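Local coordinates for protein transcription regulator AmtR (Mycobacterium smegmatis, PDB 5E57) that probably binds cis-regulatory DNA as a TetR-family transcription factor, with a link to the regulation of nitrogen and urea metabolism, at residues A[105-110]-A[155-160]; A[16-21]-A[99-104]. All blocks are in the same frame, centred on the assembly; numbering follows the deposited sequence.

Contact 1. Residues A[105-110]-A[155-160]. With ACT (acetate ion), chain D.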
# COMPACT_ATOMS: atom_id res chain seq x y z
N ALA A 105 1.43 8.73 -1.09
CA ALA A 105 0.04 8.64 -0.78
C ALA A 105 -0.78 9.20 -1.92
O ALA A 105 -1.96 8.92 -1.99
CB ALA A 105 -0.29 9.43 0.48
N LEU A 106 -0.18 9.99 -2.81
CA LEU A 106 -0.99 10.57 -3.92
C LEU A 106 -1.16 9.58 -5.13
O LEU A 106 -1.95 9.84 -6.04
CB LEU A 106 -0.32 11.86 -4.36
CG LEU A 106 -0.14 12.95 -3.28
CD1 LEU A 106 0.75 14.03 -3.87
CD2 LEU A 106 -1.48 13.51 -2.79
N TYR A 107 -0.47 8.44 -5.11
CA TYR A 107 -0.50 7.49 -6.25
C TYR A 107 -1.88 7.01 -6.55
O TYR A 107 -2.15 6.63 -7.64
CB TYR A 107 0.38 6.27 -5.96
CG TYR A 107 1.89 6.52 -5.93
CD1 TYR A 107 2.46 7.68 -6.41
CD2 TYR A 107 2.74 5.53 -5.50
CE1 TYR A 107 3.85 7.87 -6.40
CE2 TYR A 107 4.11 5.71 -5.52
CZ TYR A 107 4.64 6.87 -5.98
OH TYR A 107 5.97 7.02 -5.98
N LEU A 108 -2.77 7.01 -5.57
CA LEU A 108 -4.09 6.48 -5.75
C LEU A 108 -5.18 7.51 -6.14
O LEU A 108 -6.33 7.16 -6.35
CB LEU A 108 -4.50 5.82 -4.46
CG LEU A 108 -3.52 4.71 -4.03
CD1 LEU A 108 -4.08 3.99 -2.78
CD2 LEU A 108 -3.19 3.71 -5.16
N LEU A 109 -4.81 8.76 -6.24
CA LEU A 109 -5.71 9.80 -6.71
C LEU A 109 -6.33 9.38 -8.04
O LEU A 109 -5.58 9.09 -8.95
CB LEU A 109 -4.87 11.02 -6.92
CG LEU A 109 -4.87 12.24 -6.01
CD1 LEU A 109 -5.44 12.08 -4.63
CD2 LEU A 109 -3.49 12.91 -6.05
N PRO A 110 -7.67 9.38 -8.18
CA PRO A 110 -8.26 9.15 -9.50
C PRO A 110 -7.75 10.12 -10.56
O PRO A 110 -7.57 9.69 -11.67
CB PRO A 110 -9.76 9.33 -9.28
CG PRO A 110 -9.95 9.23 -7.79
CD PRO A 110 -8.68 9.69 -7.16
N LEU A 155 5.87 -4.45 -1.21
CA LEU A 155 6.50 -4.23 0.10
C LEU A 155 7.19 -2.92 0.21
O LEU A 155 7.04 -2.20 1.21
CB LEU A 155 7.48 -5.35 0.48
CG LEU A 155 6.74 -6.60 0.90
CD1 LEU A 155 7.61 -7.83 0.79
CD2 LEU A 155 6.25 -6.42 2.32
N VAL A 156 7.83 -2.48 -0.86
CA VAL A 156 8.46 -1.15 -0.83
C VAL A 156 7.46 -0.03 -0.75
O VAL A 156 7.64 0.96 0.06
CB VAL A 156 9.34 -0.93 -2.08
CG1 VAL A 156 9.76 0.51 -2.24
CG2 VAL A 156 10.52 -1.87 -2.07
N GLU A 157 6.41 -0.15 -1.55
CA GLU A 157 5.34 0.85 -1.55
C GLU A 157 4.54 0.83 -0.25
O GLU A 157 3.94 1.83 0.12
CB GLU A 157 4.43 0.71 -2.83
CG GLU A 157 5.22 1.19 -4.09
CD GLU A 157 4.36 1.76 -5.19
OE1 GLU A 157 3.17 1.40 -5.21
OE2 GLU A 157 4.91 2.52 -6.07
N SER A 158 4.59 -0.27 0.49
CA SER A 158 3.90 -0.31 1.77
C SER A 158 4.42 0.71 2.76
O SER A 158 3.73 1.09 3.72
CB SER A 158 3.88 -1.70 2.39
OG SER A 158 5.05 -1.96 3.08
N VAL A 159 5.60 1.24 2.54
CA VAL A 159 6.09 2.26 3.52
C VAL A 159 5.19 3.53 3.54
O VAL A 159 5.11 4.25 4.55
CB VAL A 159 7.61 2.56 3.38
CG1 VAL A 159 8.41 1.28 3.29
CG2 VAL A 159 7.92 3.45 2.19
N ILE A 160 4.55 3.77 2.40
CA ILE A 160 3.61 4.87 2.22
C ILE A 160 2.43 4.67 3.20
O ILE A 160 2.10 5.59 3.94
CB ILE A 160 3.06 4.97 0.81
CG1 ILE A 160 4.11 5.34 -0.23
CG2 ILE A 160 1.93 6.01 0.75
CD1 ILE A 160 3.73 4.80 -1.63
C ACT D . 8.20 3.90 -5.95
O ACT D . 7.20 4.52 -6.23
OXT ACT D . 8.07 2.65 -5.79
CH3 ACT D . 9.52 4.68 -5.83

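Contact 2. Residues A[16-21]-A[99-104]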
# COMPACT_ATOMS: atom_id res chain seq x y z
N ALA A 16 5.31 23.51 -0.28
CA ALA A 16 4.05 23.97 0.19
C ALA A 16 2.90 23.12 -0.40
O ALA A 16 1.97 22.75 0.32
CB ALA A 16 3.87 25.45 -0.14
N ALA A 17 2.97 22.80 -1.69
CA ALA A 17 1.95 21.97 -2.35
C ALA A 17 1.98 20.52 -1.81
O ALA A 17 0.91 19.87 -1.69
CB ALA A 17 2.18 21.95 -3.85
N ALA A 18 3.18 20.00 -1.53
CA ALA A 18 3.24 18.57 -1.04
C ALA A 18 2.51 18.49 0.30
O ALA A 18 1.81 17.56 0.62
CB ALA A 18 4.69 18.10 -0.91
N GLU A 19 2.67 19.52 1.08
CA GLU A 19 1.98 19.55 2.36
C GLU A 19 0.45 19.54 2.19
O GLU A 19 -0.25 18.75 2.83
CB GLU A 19 2.42 20.77 3.18
CG GLU A 19 1.55 20.92 4.42
CD GLU A 19 2.12 21.88 5.45
OE1 GLU A 19 3.11 22.55 5.18
OE2 GLU A 19 1.53 21.97 6.54
N LEU A 20 -0.06 20.46 1.39
CA LEU A 20 -1.48 20.65 1.26
C LEU A 20 -2.05 19.49 0.53
O LEU A 20 -3.15 19.02 0.85
CB LEU A 20 -1.78 21.96 0.51
CG LEU A 20 -1.32 23.20 1.25
CD1 LEU A 20 -1.03 24.32 0.30
CD2 LEU A 20 -2.35 23.61 2.31
N PHE A 21 -1.34 18.98 -0.48
CA PHE A 21 -1.95 17.86 -1.20
C PHE A 21 -2.04 16.65 -0.32
O PHE A 21 -3.00 15.87 -0.42
CB PHE A 21 -1.18 17.45 -2.45
CG PHE A 21 -1.10 18.53 -3.54
CD1 PHE A 21 -1.98 19.54 -3.58
CD2 PHE A 21 -0.19 18.41 -4.55
CE1 PHE A 21 -1.92 20.51 -4.58
CE2 PHE A 21 -0.10 19.37 -5.55
CZ PHE A 21 -0.97 20.43 -5.56
N GLY A 99 10.97 11.33 2.70
CA GLY A 99 10.27 12.53 2.34
C GLY A 99 9.87 13.37 3.57
O GLY A 99 9.47 12.85 4.59
N ARG A 100 9.95 14.68 3.48
CA ARG A 100 9.25 15.48 4.48
C ARG A 100 7.71 15.16 4.50
O ARG A 100 7.09 15.12 5.54
CB ARG A 100 9.49 16.94 4.19
CG ARG A 100 8.68 17.86 5.08
CD ARG A 100 9.18 17.87 6.50
NE ARG A 100 8.31 18.66 7.37
CZ ARG A 100 7.20 18.21 7.96
NH1 ARG A 100 6.79 16.96 7.76
NH2 ARG A 100 6.49 19.03 8.73
N TRP A 101 7.13 14.88 3.34
CA TRP A 101 5.70 14.65 3.16
C TRP A 101 5.47 13.31 2.47
O TRP A 101 6.29 12.83 1.72
CB TRP A 101 5.05 15.79 2.36
CG TRP A 101 5.32 17.14 2.94
CD1 TRP A 101 6.15 18.09 2.45
CD2 TRP A 101 4.80 17.66 4.16
NE1 TRP A 101 6.12 19.20 3.23
CE2 TRP A 101 5.33 18.95 4.32
CE3 TRP A 101 3.92 17.16 5.12
CZ2 TRP A 101 5.02 19.77 5.42
CZ3 TRP A 101 3.59 17.96 6.22
CH2 TRP A 101 4.17 19.26 6.38
N ASN A 102 4.35 12.68 2.74
CA ASN A 102 4.14 11.32 2.25
C ASN A 102 3.58 11.31 0.82
O ASN A 102 2.45 10.90 0.59
CB ASN A 102 3.21 10.56 3.25
CG ASN A 102 3.09 9.08 2.94
OD1 ASN A 102 3.98 8.48 2.34
ND2 ASN A 102 1.99 8.47 3.39
N LEU A 103 4.40 11.70 -0.15
CA LEU A 103 3.90 11.93 -1.56
C LEU A 103 3.39 10.67 -2.21
O LEU A 103 2.51 10.71 -3.01
CB LEU A 103 4.99 12.52 -2.44
CG LEU A 103 5.51 13.89 -1.97
CD1 LEU A 103 6.85 14.22 -2.64
CD2 LEU A 103 4.42 14.96 -2.16
N GLY A 104 3.87 9.51 -1.80
CA GLY A 104 3.38 8.29 -2.41
C GLY A 104 1.94 8.05 -2.12
O GLY A 104 1.28 7.22 -2.77

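Contact 1. Residues A[105-110]-A[155-160]
Tyr107 reaches from the loop between helices 82-98 and 118-142 to Glu157 and Ile160 on helix 151-165. This places the contact in the all-helical ligand-binding domain of a TetR-family regulator.

The polar part gathers round a bound acetate ion, probably taken up from the crystallisation liquor. Tyr107 OH donates a hydrogen bond of 2.8 Å to acetate O, which lies at the edge of the phenol ring, near its plane. Glu157 comes at the same ring obliquely, with its OE2 3.3 Å from Tyr107 CE2. The carboxylate and ring planes are 34° apart. Beyond CG the Glu157 chain is extended, which carries its carboxylate out to the ring and the acetate. Glu157 OE2 comes within 3.0 Å of acetate O. Glu157 OE2 also forms a salt bridge with Arg124 of helix 118-142, and Tyr107 OH is also hydrogen-bonded to Thr63 OG1. The arginine may offset the like charges of Glu157 and the acetate. The acetate indicates that a small anion can lodge here, but it does not identify a natural ligand.

The apolar part is carried by the two branches of Ile160. The CD1 end lies 4.0 Å from Tyr107 CE2, and the two side chains cross at about a right angle. The other branch has CG2 anti to the backbone N and is directed at Ala105. There Ile160 CG2 is 4.1 Å from Ala105 CB and lies closer still to the backbone, 3.3 Å from Ala105 N.

Contact 2. Residues A[16-21]-A[99-104]
The indole of Trp101 lies between Glu19 of helix 9-23 on one face and its chain neighbour Arg100 on the other. Glu19 CB makes a CH-pi contact, 3.7 Å from the centroid of the six-membered ring of Trp101 and 19° off the ring normal. Arg100 CG lies over the opposite face, toward its rim. The first torsion of Glu19 sets CG opposite its backbone N (chi1 171°), and the chain then runs out extended along the indole. Its carboxylate is turned only 24° from the ring plane, and Glu19 OE1 sits 3.4 Å from Trp101 CZ2. The indole nitrogen is held as well: Trp101 NE1 is hydrogen-bonded to Asp15, one turn earlier on the same helix.

Ala18 packs on the same side as Glu19, by the five-membered ring. Its CB is 3.7 Å from Trp101 CD1 and a tight 3.4 Å from Leu103 CD2. Leu59 of helix 52-61 also packs on Ala18, and Thr63 touches Leu103.

Glu19 and Ala18 belong to the first helix of the N-terminal domain, which precedes the predicted helix-turn-helix at 30-49. The loop after helix 82-98 is thus packed against the DNA-binding domain, an interdomain contact in keeping with the TetR-family fold.

How the contacts relate
From the N terminus, helix 9-23 supplies residues 16-21. The chain then passes through the predicted helix-turn-helix and helices 52-61, 65-75 and 82-98. It returns at 99-104, where contact 2 closes a long loop. Residues 105-110 follow at once and open contact 1, which closes on helix 151-165 after helix 118-142. The contacts are therefore in series, neither nested nor crossed, with centres about 12 Å apart. The continuous segment 99-110 joins them, linking the DNA-binding domain to the ligand-binding domain. They also touch directly: Asn102 ND2 is 2.9 Å from Ile160 O, a probable hydrogen bond, and Leu106 packs by Phe21.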